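Long-range contacts in periplasmic binding protein/LacI transcriptional regulator (PDB 4YLE), which probably captures a sugar-like solute in the periplasm and hands it to an ABC transporter, its natural ligand being unidentified: residues V142-R147 and V307-D312; N122-L127 and T176-Q181; G255-N260 and A275-A280; K148-V153 and A184-A189. All blocks are in the same frame, centred on the assembly; numbering follows the deposited sequence.

Type I periplasmic-binding proteins have two alpha/beta lobes joined by crossover segments, with the ligand held between them. Contact 1 pairs two crossovers, and contact 3 sets the third, residues 275-280, against a loop of the four-stranded lobe. Contact 2 spans the lobes at the cleft, about 10 Å from contact 1 between centres, while contact 4 packs helix 146-160 on helix 177-193, about 15 Å from contact 2. Strands 119-123, 141-144, 308-314 and 274-276 share one sheet and link contacts 1, 2 and 3. Along the chain contacts 1 and 2 alternate their segments, whereas contact 2 closes before contact 3 opens. The crossover and cleft contacts bring D124, D257 and Q277 to one bound ligand of unknown identity.

Contact 1: V142-R147 and V307-D312; sequences VGPDNR and VETPVD
G143 and T309 meet where two crossover segments are joined by a short parallel beta bridge, G143 with E308, before diverging: T309 N donates to G143 O at 3.0 Å, and G143 N gives a weak bond to V307 O. T309 OG1 lies 3.0 Å from G143 C, and the lack of a side chain suits G143 because a CB there would crowd the ring of P144. A first torsion of 48° places the hydroxyl between the backbone N and carbonyl carbon of T309, turned onto the G143-P144 peptide, and the T309 methyl CG2 meets V142 CG1 at 4.0 Å. The rigid P144 ring is pressed against V311, CB to CG2 at a tight 3.4 Å. Further out, polar side chains suit the wet edge. Water 1 accepts from D145 N and donates to E308 OE2 and T309 O, while water 2 donates to D145 OD2 and E308 OE1, which are 4.7 Å apart; it probably eases the repulsion between these like charges. D145 is an N-cap, its OD1 accepting from K148 N and weakly from R147 N. Beyond, V142 lies on F285 of helix 279-295 and V121 of strand 119-123, while N146 begins helix 146-160 and touches helix 177-193.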
loop_
_atom_site.group_PDB
_atom_site.type_symbol
_atom_site.label_atom_id
_atom_site.label_comp_id
_atom_site.label_asym_id
_atom_site.label_seq_id
_atom_site.Cartn_x
_atom_site.Cartn_y
_atom_site.Cartn_z
ATOM N N VAL A 142 -4.298 4.136 10.745
ATOM C CA VAL A 142 -5.440 3.465 10.137
ATOM C C VAL A 142 -4.969 2.700 8.914
ATOM O O VAL A 142 -4.508 3.285 7.940
ATOM C CB VAL A 142 -6.512 4.489 9.743
ATOM C CG1 VAL A 142 -7.705 3.811 9.091
ATOM C CG2 VAL A 142 -6.922 5.308 10.950
ATOM N N GLY A 143 -5.048 1.381 8.974
ATOM C CA GLY A 143 -4.737 0.568 7.828
ATOM C C GLY A 143 -4.764 -0.898 8.192
ATOM O O GLY A 143 -5.098 -1.286 9.334
ATOM N N PRO A 144 -4.402 -1.727 7.213
ATOM C CA PRO A 144 -4.483 -3.179 7.337
ATOM C C PRO A 144 -3.271 -3.843 7.945
ATOM O O PRO A 144 -2.163 -3.309 7.986
ATOM C CB PRO A 144 -4.632 -3.619 5.896
ATOM C CG PRO A 144 -3.816 -2.631 5.142
ATOM C CD PRO A 144 -4.142 -1.323 5.824
ATOM N N ASP A 145 -3.505 -5.079 8.359
ATOM C CA ASP A 145 -2.432 -5.968 8.747
ATOM C C ASP A 145 -1.988 -6.653 7.456
ATOM O O ASP A 145 -2.662 -7.573 6.958
ATOM C CB ASP A 145 -2.903 -6.979 9.792
ATOM C CG ASP A 145 -1.812 -7.944 10.209
ATOM O OD1 ASP A 145 -0.971 -8.292 9.355
ATOM O OD2 ASP A 145 -1.789 -8.387 11.397
ATOM N N ASN A 146 -0.899 -6.170 6.874
ATOM C CA ASN A 146 -0.490 -6.652 5.571
ATOM C C ASN A 146 0.114 -8.058 5.618
ATOM O O ASN A 146 0.262 -8.682 4.586
ATOM C CB ASN A 146 0.505 -5.681 4.925
ATOM C CG ASN A 146 -0.192 -4.477 4.323
ATOM O OD1 ASN A 146 -0.908 -4.612 3.331
ATOM N ND2 ASN A 146 -0.030 -3.313 4.932
ATOM N N ARG A 147 0.503 -8.527 6.797
ATOM C CA ARG A 147 1.073 -9.878 6.893
ATOM C C ARG A 147 -0.079 -10.872 6.790
ATOM O O ARG A 147 -0.040 -11.800 5.998
ATOM C CB ARG A 147 1.867 -10.042 8.182
ATOM C CG ARG A 147 2.656 -11.343 8.292
ATOM C CD ARG A 147 3.586 -11.388 9.504
ATOM N NE ARG A 147 4.486 -12.536 9.381
ATOM C CZ ARG A 147 5.660 -12.666 9.984
ATOM N NH1 ARG A 147 6.118 -11.732 10.809
ATOM N NH2 ARG A 147 6.377 -13.763 9.764
ATOM N N VAL A 307 -6.623 1.386 14.663
ATOM C CA VAL A 307 -7.769 1.056 13.821
ATOM C C VAL A 307 -7.339 0.141 12.687
ATOM O O VAL A 307 -6.735 0.600 11.711
ATOM C CB VAL A 307 -8.423 2.308 13.207
ATOM C CG1 VAL A 307 -9.598 1.916 12.279
ATOM C CG2 VAL A 307 -8.867 3.278 14.295
ATOM N N GLU A 308 -7.633 -1.152 12.814
ATOM C CA GLU A 308 -7.277 -2.083 11.752
ATOM C C GLU A 308 -8.403 -2.158 10.751
ATOM O O GLU A 308 -9.548 -2.410 11.116
ATOM C CB GLU A 308 -6.980 -3.479 12.289
ATOM C CG GLU A 308 -6.431 -4.398 11.194
ATOM C CD GLU A 308 -6.150 -5.794 11.689
ATOM O OE1 GLU A 308 -5.536 -5.898 12.761
ATOM O OE2 GLU A 308 -6.557 -6.772 11.008
ATOM N N THR A 309 -8.064 -1.967 9.483
ATOM C CA THR A 309 -9.047 -2.084 8.416
ATOM C C THR A 309 -8.867 -3.451 7.778
ATOM O O THR A 309 -7.752 -3.994 7.796
ATOM C CB THR A 309 -8.896 -0.961 7.374
ATOM O OG1 THR A 309 -7.531 -0.831 6.996
ATOM C CG2 THR A 309 -9.307 0.371 7.927
ATOM N N PRO A 310 -9.951 -4.027 7.231
ATOM C CA PRO A 310 -9.872 -5.427 6.807
ATOM C C PRO A 310 -9.225 -5.642 5.447
ATOM O O PRO A 310 -9.101 -4.728 4.650
ATOM C CB PRO A 310 -11.337 -5.853 6.759
ATOM C CG PRO A 310 -12.062 -4.576 6.418
ATOM C CD PRO A 310 -11.325 -3.504 7.136
ATOM N N VAL A 311 -8.819 -6.886 5.210
ATOM C CA VAL A 311 -8.315 -7.302 3.909
ATOM C C VAL A 311 -9.020 -8.602 3.489
ATOM O O VAL A 311 -9.051 -9.556 4.244
ATOM C CB VAL A 311 -6.820 -7.544 3.951
ATOM C CG1 VAL A 311 -6.340 -8.006 2.580
ATOM C CG2 VAL A 311 -6.085 -6.297 4.357
ATOM N N ASP A 312 -9.603 -8.621 2.299
ATOM C CA ASP A 312 -10.257 -9.831 1.812
ATOM C C ASP A 312 -9.625 -10.361 0.545
ATOM O O ASP A 312 -9.250 -9.613 -0.352
ATOM C CB ASP A 312 -11.725 -9.572 1.555
ATOM C CG ASP A 312 -12.471 -9.271 2.823
ATOM O OD1 ASP A 312 -12.515 -10.160 3.687
ATOM O OD2 ASP A 312 -12.973 -8.143 2.961
HETATM O O HOH W 1 -6.289 -6.203 8.340
HETATM O O HOH W 2 -4.132 -8.165 13.139
#

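Contact 2: N122-L127 and T176-Q181; sequences NIDNRL and TTNAQQ
N125 and N178 face each other across the cleft of this type I binding-protein fold, where the loop after strand 119-123 in one lobe meets the N-terminus of helix 177-193 in the other. Their side chains cross at about a right angle, yet the amide planes are stacked, 21° apart. N125 OD1 accepts from N178 N at 3.1 Å, the donor above its carbonyl plane, so an amide oxygen serves the open N-H of a first helical turn. The other end of the N125 amide packs on T176, ND2 to CG2 at 3.5 Å, and donates to P100 O. T177 holds its hydroxyl near the backbone N (chi1 -54°), which aims OG1 at R126 O for a 2.9 Å bond. D124 and N178 turn their flat groups almost perpendicular, with D124 OD1 3.6 Å from N178 ND2. Both atoms reach the same oxygen of the unknown ligand, N178 weakly, and K40 pairs with D124 OD2. N122, in the second shell, pins the N125-L127 turn that presents N125 OD1 and R126 O to the helix start: N122 ND2 bonds N125 O at 3.0 Å, and L127 N points at a lone pair of N122 OD1, 2.8 Å away and nearly straight (176°).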
loop_
_atom_site.group_PDB
_atom_site.type_symbol
_atom_site.label_atom_id
_atom_site.label_comp_id
_atom_site.label_asym_id
_atom_site.label_seq_id
_atom_site.Cartn_x
_atom_site.Cartn_y
_atom_site.Cartn_z
ATOM N N ASN A 122 -1.874 8.647 10.122
ATOM C CA ASN A 122 -1.068 7.805 9.243
ATOM C C ASN A 122 -1.999 6.752 8.677
ATOM O O ASN A 122 -2.663 6.055 9.448
ATOM C CB ASN A 122 0.056 7.205 10.093
ATOM C CG ASN A 122 1.015 6.294 9.352
ATOM O OD1 ASN A 122 1.857 5.697 10.010
ATOM N ND2 ASN A 122 0.935 6.208 8.019
ATOM N N ILE A 123 -2.048 6.625 7.360
ATOM C CA ILE A 123 -2.751 5.499 6.758
ATOM C C ILE A 123 -1.871 4.660 5.834
ATOM O O ILE A 123 -0.800 5.105 5.461
ATOM C CB ILE A 123 -3.974 5.956 5.942
ATOM C CG1 ILE A 123 -3.562 6.721 4.673
ATOM C CG2 ILE A 123 -4.925 6.828 6.834
ATOM C CD1 ILE A 123 -4.761 7.157 3.771
ATOM N N ASP A 124 -2.349 3.440 5.517
ATOM C CA ASP A 124 -1.802 2.565 4.454
ATOM C C ASP A 124 -0.479 1.923 4.862
ATOM O O ASP A 124 -0.413 0.723 5.149
ATOM C CB ASP A 124 -1.644 3.348 3.155
ATOM C CG ASP A 124 -1.044 2.513 2.027
ATOM O OD1 ASP A 124 -1.138 1.287 2.091
ATOM O OD2 ASP A 124 -0.492 3.097 1.064
ATOM N N ASN A 125 0.566 2.735 4.914
ATOM C CA ASN A 125 1.893 2.259 5.230
ATOM C C ASN A 125 2.358 2.892 6.525
ATOM O O ASN A 125 2.479 4.102 6.617
ATOM C CB ASN A 125 2.862 2.598 4.113
ATOM C CG ASN A 125 4.277 2.287 4.474
ATOM O OD1 ASN A 125 4.572 1.248 5.099
ATOM N ND2 ASN A 125 5.204 3.176 4.071
ATOM N N ARG A 126 2.616 2.075 7.521
ATOM C CA ARG A 126 2.893 2.595 8.837
ATOM C C ARG A 126 4.284 3.200 8.928
ATOM O O ARG A 126 5.264 2.599 8.505
ATOM C CB ARG A 126 2.723 1.498 9.881
ATOM C CG ARG A 126 2.593 2.024 11.295
ATOM C CD ARG A 126 2.767 0.905 12.291
ATOM N NE ARG A 126 1.762 -0.139 12.106
ATOM C CZ ARG A 126 0.707 -0.321 12.895
ATOM N NH1 ARG A 126 0.494 0.465 13.958
ATOM N NH2 ARG A 126 -0.140 -1.308 12.621
ATOM N N LEU A 127 4.344 4.414 9.476
ATOM C CA LEU A 127 5.597 5.057 9.828
ATOM C C LEU A 127 6.359 4.207 10.813
ATOM O O LEU A 127 5.766 3.474 11.596
ATOM C CB LEU A 127 5.327 6.436 10.418
ATOM C CG LEU A 127 4.735 7.429 9.426
ATOM C CD1 LEU A 127 4.187 8.629 10.177
ATOM C CD2 LEU A 127 5.761 7.863 8.379
ATOM N N THR A 176 9.577 0.126 3.252
ATOM C CA THR A 176 8.231 0.380 3.746
ATOM C C THR A 176 7.763 -0.793 4.561
ATOM O O THR A 176 8.031 -1.954 4.251
ATOM C CB THR A 176 7.217 0.675 2.616
ATOM O OG1 THR A 176 7.116 -0.441 1.715
ATOM C CG2 THR A 176 7.634 1.905 1.859
ATOM N N THR A 177 7.064 -0.464 5.634
ATOM C CA THR A 177 6.473 -1.478 6.464
ATOM C C THR A 177 5.537 -2.361 5.650
ATOM O O THR A 177 5.565 -3.583 5.790
ATOM C CB THR A 177 5.727 -0.835 7.638
ATOM O OG1 THR A 177 6.628 0.029 8.319
ATOM C CG2 THR A 177 5.194 -1.891 8.587
ATOM N N ASN A 178 4.727 -1.782 4.767
ATOM C CA ASN A 178 3.730 -2.628 4.126
ATOM C C ASN A 178 4.381 -3.583 3.133
ATOM O O ASN A 178 3.947 -4.717 3.006
ATOM C CB ASN A 178 2.581 -1.817 3.491
ATOM C CG ASN A 178 3.017 -0.797 2.480
ATOM O OD1 ASN A 178 4.146 -0.337 2.458
ATOM N ND2 ASN A 178 2.067 -0.396 1.637
ATOM N N ALA A 179 5.456 -3.154 2.484
ATOM C CA ALA A 179 6.207 -4.054 1.598
ATOM C C ALA A 179 6.791 -5.229 2.380
ATOM O O ALA A 179 6.645 -6.391 1.973
ATOM C CB ALA A 179 7.283 -3.311 0.893
ATOM N N GLN A 180 7.428 -4.937 3.514
ATOM C CA GLN A 180 8.040 -5.966 4.330
ATOM C C GLN A 180 7.044 -6.947 4.862
ATOM O O GLN A 180 7.290 -8.145 4.888
ATOM C CB GLN A 180 8.801 -5.313 5.487
ATOM C CG GLN A 180 9.934 -4.452 5.013
ATOM C CD GLN A 180 10.431 -3.470 6.057
ATOM O OE1 GLN A 180 9.997 -3.482 7.212
ATOM N NE2 GLN A 180 11.339 -2.595 5.645
ATOM N N GLN A 181 5.896 -6.448 5.294
ATOM C CA GLN A 181 4.909 -7.320 5.902
ATOM C C GLN A 181 4.205 -8.178 4.864
ATOM O O GLN A 181 3.835 -9.316 5.170
ATOM C CB GLN A 181 3.930 -6.484 6.696
ATOM C CG GLN A 181 4.630 -5.793 7.858
ATOM C CD GLN A 181 5.261 -6.800 8.810
ATOM O OE1 GLN A 181 6.494 -6.948 8.895
ATOM N NE2 GLN A 181 4.418 -7.541 9.476
#

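Contact 3: G255-N260 and A275-A280; sequences GYDNIN and ADQYAA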
loop_
_atom_site.group_PDB
_atom_site.type_symbol
_atom_site.label_atom_id
_atom_site.label_comp_id
_atom_site.label_asym_id
_atom_site.label_seq_id
_atom_site.Cartn_x
_atom_site.Cartn_y
_atom_site.Cartn_z
ATOM N N GLY A 255 -1.328 -11.027 -6.752
ATOM C CA GLY A 255 -1.048 -9.642 -6.444
ATOM C C GLY A 255 -1.754 -9.208 -5.185
ATOM O O GLY A 255 -2.021 -10.019 -4.295
ATOM N N TYR A 256 -2.023 -7.914 -5.126
ATOM C CA TYR A 256 -2.581 -7.274 -3.938
ATOM C C TYR A 256 -3.062 -5.894 -4.369
ATOM O O TYR A 256 -2.271 -5.144 -4.933
ATOM C CB TYR A 256 -1.498 -7.155 -2.867
ATOM C CG TYR A 256 -1.937 -7.023 -1.430
ATOM C CD1 TYR A 256 -2.012 -8.136 -0.632
ATOM C CD2 TYR A 256 -2.177 -5.779 -0.861
ATOM C CE1 TYR A 256 -2.347 -8.040 0.694
ATOM C CE2 TYR A 256 -2.507 -5.691 0.502
ATOM C CZ TYR A 256 -2.595 -6.845 1.235
ATOM O OH TYR A 256 -2.914 -6.720 2.562
ATOM N N ASP A 257 -4.324 -5.574 -4.074
ATOM C CA ASP A 257 -4.978 -4.234 -4.219
ATOM C C ASP A 257 -6.366 -4.342 -4.834
ATOM O O ASP A 257 -7.215 -3.473 -4.607
ATOM C CB ASP A 257 -4.197 -3.210 -5.077
ATOM C CG ASP A 257 -2.974 -2.627 -4.353
ATOM O OD1 ASP A 257 -2.868 -2.803 -3.127
ATOM O OD2 ASP A 257 -2.113 -2.022 -5.030
ATOM N N ASN A 258 -6.581 -5.360 -5.662
ATOM C CA ASN A 258 -7.810 -5.488 -6.432
ATOM C C ASN A 258 -8.137 -4.256 -7.295
ATOM O O ASN A 258 -9.280 -3.747 -7.290
ATOM C CB ASN A 258 -8.957 -5.804 -5.487
ATOM C CG ASN A 258 -10.172 -6.338 -6.193
ATOM O OD1 ASN A 258 -10.091 -6.931 -7.277
ATOM N ND2 ASN A 258 -11.333 -6.104 -5.592
ATOM N N ILE A 259 -7.157 -3.774 -8.062
ATOM C CA ILE A 259 -7.444 -2.681 -8.999
ATOM C C ILE A 259 -8.243 -3.168 -10.202
ATOM O O ILE A 259 -8.196 -4.341 -10.555
ATOM C CB ILE A 259 -6.160 -1.974 -9.490
ATOM C CG1 ILE A 259 -5.312 -2.932 -10.332
ATOM C CG2 ILE A 259 -5.412 -1.401 -8.277
ATOM C CD1 ILE A 259 -4.033 -2.334 -10.898
ATOM N N ASN A 260 -8.992 -2.265 -10.828
ATOM C CA ASN A 260 -9.809 -2.659 -11.971
ATOM C C ASN A 260 -9.004 -3.351 -13.038
ATOM O O ASN A 260 -9.490 -4.292 -13.656
ATOM C CB ASN A 260 -10.510 -1.454 -12.590
ATOM C CG ASN A 260 -11.593 -0.937 -11.711
ATOM O OD1 ASN A 260 -12.416 -1.716 -11.236
ATOM N ND2 ASN A 260 -11.591 0.374 -11.444
ATOM N N ALA A 275 -6.048 -9.131 -3.424
ATOM C CA ALA A 275 -6.717 -8.868 -2.144
ATOM C C ALA A 275 -7.234 -7.467 -2.185
ATOM O O ALA A 275 -6.585 -6.576 -2.749
ATOM C CB ALA A 275 -5.782 -9.052 -0.964
ATOM N N ASP A 276 -8.398 -7.254 -1.576
ATOM C CA ASP A 276 -8.924 -5.906 -1.471
ATOM C C ASP A 276 -8.608 -5.410 -0.071
ATOM O O ASP A 276 -8.999 -6.025 0.910
ATOM C CB ASP A 276 -10.419 -5.869 -1.757
ATOM C CG ASP A 276 -10.899 -4.491 -2.188
ATOM O OD1 ASP A 276 -10.307 -3.490 -1.740
ATOM O OD2 ASP A 276 -11.861 -4.398 -2.970
ATOM N N GLN A 277 -7.858 -4.317 -0.001
ATOM C CA GLN A 277 -7.509 -3.682 1.284
ATOM C C GLN A 277 -8.202 -2.337 1.420
ATOM O O GLN A 277 -7.860 -1.540 2.309
ATOM C CB GLN A 277 -5.990 -3.518 1.446
ATOM C CG GLN A 277 -5.354 -2.651 0.365
ATOM C CD GLN A 277 -3.969 -2.130 0.719
ATOM O OE1 GLN A 277 -3.702 -1.805 1.864
ATOM N NE2 GLN A 277 -3.091 -2.027 -0.274
ATOM N N TYR A 278 -9.179 -2.086 0.555
ATOM C CA TYR A 278 -10.129 -1.004 0.769
ATOM C C TYR A 278 -9.485 0.374 0.929
ATOM O O TYR A 278 -9.512 1.028 2.000
ATOM C CB TYR A 278 -10.993 -1.376 1.958
ATOM C CG TYR A 278 -11.648 -2.732 1.730
ATOM C CD1 TYR A 278 -12.551 -2.907 0.693
ATOM C CD2 TYR A 278 -11.376 -3.821 2.543
ATOM C CE1 TYR A 278 -13.153 -4.142 0.463
ATOM C CE2 TYR A 278 -11.994 -5.062 2.326
ATOM C CZ TYR A 278 -12.872 -5.211 1.286
ATOM O OH TYR A 278 -13.506 -6.433 1.066
ATOM N N ALA A 279 -8.972 0.846 -0.189
ATOM C CA ALA A 279 -8.316 2.141 -0.262
ATOM C C ALA A 279 -9.180 3.305 0.216
ATOM O O ALA A 279 -8.729 4.169 0.991
ATOM C CB ALA A 279 -7.870 2.380 -1.672
ATOM N N ALA A 280 -10.411 3.347 -0.273
ATOM C CA ALA A 280 -11.303 4.440 0.009
ATOM C C ALA A 280 -11.596 4.418 1.507
ATOM O O ALA A 280 -11.651 5.453 2.129
ATOM C CB ALA A 280 -12.576 4.316 -0.786
HETATM O O HOH W 3 -7.246 -2.496 -2.194
#
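The backbones of Y256-D257 and A275-D276 run side by side, joined by a 2.8 Å hydrogen bond from D257 N to A275 O. This places the loop after strand 252-254 against the crossover that leaves strand 274-276 for helix 279-295, in the hinge region of a type I binding-protein fold. The small methyl of A275 sits over one face of the Y256 ring, a CH-pi contact with CB 4.2 Å from the centroid. At the edge of the same ring, in its plane, comes Q277 NE2, 3.8 Å from CE2; the ring and amide planes are 75° apart. Q277 leaves its backbone with CG tucked over the main chain (chi1 60°) and then extends alongside D257. There Q277 NE2 donates to D257 OD1 at 3.0 Å, nearly along the C-O axis. The pair probably helps to fix the ligand-facing groups, since D257 OD2 and Q277 NE2 also bond the unknown ligand. N258 has a left-handed helical backbone, which asparagine tolerates well, and its ND2 meets D276 OD2 from above the carboxylate plane at 3.2 Å. The other oxygen of D276 closes an Asx turn with Y278 N, just before helix 279-295. Between the D257-Q277 and N258-D276 bonds, water 3 donates to D257 O at 2.6 Å and accepts from Q277 N at 2.9 Å.

Contact 4: K148-V153 and A184-A189; sequences KGARKV and AGFQDA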
loop_
_atom_site.group_PDB
_atom_site.type_symbol
_atom_site.label_atom_id
_atom_site.label_comp_id
_atom_site.label_asym_id
_atom_site.label_seq_id
_atom_site.Cartn_x
_atom_site.Cartn_y
_atom_site.Cartn_z
ATOM N N LYS A 148 -1.143 -10.627 7.553
ATOM C CA LYS A 148 -2.348 -11.450 7.416
ATOM C C LYS A 148 -2.956 -11.356 6.025
ATOM O O LYS A 148 -3.447 -12.352 5.505
ATOM C CB LYS A 148 -3.402 -11.039 8.448
ATOM C CG LYS A 148 -3.044 -11.354 9.884
ATOM C CD LYS A 148 -4.129 -10.863 10.820
ATOM C CE LYS A 148 -3.794 -11.181 12.296
ATOM N NZ LYS A 148 -4.828 -10.684 13.258
ATOM N N GLY A 149 -2.958 -10.148 5.433
ATOM C CA GLY A 149 -3.501 -9.953 4.109
ATOM C C GLY A 149 -2.756 -10.779 3.069
ATOM O O GLY A 149 -3.375 -11.563 2.351
ATOM N N ALA A 150 -1.435 -10.630 3.022
ATOM C CA ALA A 150 -0.603 -11.385 2.089
ATOM C C ALA A 150 -0.722 -12.884 2.354
ATOM O O ALA A 150 -0.691 -13.663 1.433
ATOM C CB ALA A 150 0.854 -10.929 2.184
ATOM N N ARG A 151 -0.885 -13.270 3.618
ATOM C CA ARG A 151 -1.028 -14.690 3.980
ATOM C C ARG A 151 -2.278 -15.277 3.355
ATOM O O ARG A 151 -2.254 -16.418 2.892
ATOM C CB ARG A 151 -1.078 -14.864 5.491
ATOM C CG ARG A 151 -1.277 -16.333 6.004
ATOM C CD ARG A 151 -0.112 -17.225 5.662
ATOM N NE ARG A 151 -0.389 -18.629 6.003
ATOM C CZ ARG A 151 -0.095 -19.197 7.170
ATOM N NH1 ARG A 151 0.515 -18.508 8.128
ATOM N NH2 ARG A 151 -0.404 -20.469 7.377
ATOM N N LYS A 152 -3.379 -14.517 3.350
ATOM C CA LYS A 152 -4.590 -14.978 2.659
ATOM C C LYS A 152 -4.316 -15.295 1.183
ATOM O O LYS A 152 -4.753 -16.323 0.672
ATOM C CB LYS A 152 -5.698 -13.928 2.730
ATOM C CG LYS A 152 -6.343 -13.777 4.087
ATOM C CD LYS A 152 -7.471 -12.762 4.018
ATOM C CE LYS A 152 -8.268 -12.754 5.319
ATOM N NZ LYS A 152 -9.585 -12.049 5.173
ATOM N N VAL A 153 -3.647 -14.370 0.488
ATOM C CA VAL A 153 -3.344 -14.517 -0.930
ATOM C C VAL A 153 -2.398 -15.697 -1.120
ATOM O O VAL A 153 -2.655 -16.566 -1.934
ATOM C CB VAL A 153 -2.745 -13.239 -1.499
ATOM C CG1 VAL A 153 -2.365 -13.416 -2.979
ATOM C CG2 VAL A 153 -3.770 -12.080 -1.299
ATOM N N ALA A 184 6.578 -10.958 4.189
ATOM C CA ALA A 184 6.556 -11.901 5.291
ATOM C C ALA A 184 5.311 -12.807 5.252
ATOM O O ALA A 184 5.422 -14.013 5.457
ATOM C CB ALA A 184 6.635 -11.142 6.617
ATOM N N GLY A 185 4.132 -12.228 4.973
ATOM C CA GLY A 185 2.913 -13.023 4.825
ATOM C C GLY A 185 3.019 -14.039 3.699
ATOM O O GLY A 185 2.601 -15.194 3.843
ATOM N N PHE A 186 3.594 -13.609 2.577
ATOM C CA PHE A 186 3.817 -14.505 1.450
ATOM C C PHE A 186 4.754 -15.639 1.868
ATOM O O PHE A 186 4.496 -16.806 1.599
ATOM C CB PHE A 186 4.404 -13.731 0.266
ATOM C CG PHE A 186 3.406 -12.895 -0.531
ATOM C CD1 PHE A 186 2.113 -13.336 -0.782
ATOM C CD2 PHE A 186 3.821 -11.739 -1.180
ATOM C CE1 PHE A 186 1.238 -12.594 -1.559
ATOM C CE2 PHE A 186 2.931 -10.983 -1.962
ATOM C CZ PHE A 186 1.667 -11.422 -2.159
ATOM N N GLN A 187 5.845 -15.293 2.536
ATOM C CA GLN A 187 6.793 -16.311 3.007
ATOM C C GLN A 187 6.088 -17.295 3.964
ATOM O O GLN A 187 6.285 -18.480 3.885
ATOM C CB GLN A 187 7.998 -15.687 3.713
ATOM C CG GLN A 187 8.863 -14.745 2.887
ATOM C CD GLN A 187 10.138 -15.365 2.378
ATOM O OE1 GLN A 187 10.234 -16.578 2.184
ATOM N NE2 GLN A 187 11.137 -14.528 2.163
ATOM N N ASP A 188 5.240 -16.787 4.858
ATOM C CA ASP A 188 4.523 -17.632 5.807
ATOM C C ASP A 188 3.697 -18.675 5.083
ATOM O O ASP A 188 3.679 -19.853 5.454
ATOM C CB ASP A 188 3.579 -16.791 6.677
ATOM C CG ASP A 188 4.310 -15.806 7.606
ATOM O OD1 ASP A 188 5.528 -15.981 7.880
ATOM O OD2 ASP A 188 3.601 -14.881 8.128
ATOM N N ALA A 189 2.997 -18.225 4.045
ATOM C CA ALA A 189 2.131 -19.109 3.269
ATOM C C ALA A 189 2.934 -20.201 2.573
ATOM O O ALA A 189 2.562 -21.388 2.605
ATOM C CB ALA A 189 1.353 -18.294 2.265
HETATM O O HOH W 4 1.068 -15.503 8.344
#
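Two helices of the lobe built on the four-stranded parallel sheet, 146-160 and 177-193, pack closely here: the axes of segments 148-153 and 184-189 approach to 7.0 Å and cross at -41°. Small residues make this possible. G185, with no side chain, lies against A150, so that its CA is 3.9 Å from A150 CB, and the backbones nearly meet where G185 CA comes 4.4 Å from R151 CA. On the buried side the F186 ring takes the methyl of A150 over one face, a CH-pi contact with CB 4.1 Å from the centroid. V153 CG1 meets the edge of that ring, in its plane, 4.0 Å from CE1. Although the CB of F186 points away from the neighbouring helix, a chi1 of -78° swings the ring back over A150; I169 of strand 166-171 also touches it.

On the more open side the long R151 chain bends at its second torsion (65°) and lies along A189, CD to A189 N at 3.6 Å. One face of the guanidinium covers D188 O. Water 4 lies at its edge, accepting from R151 NH1 and donating to D188 OD2 at 2.6 Å. The stronger partners are elsewhere: R151 NE forms a salt bridge with D155, and D188 with R147. The chemistry thus divides into an apolar seam of alanine, glycine, valine and phenylalanine and a charged border, whose opposite charges meet through water here and probably add a modest electrostatic attraction.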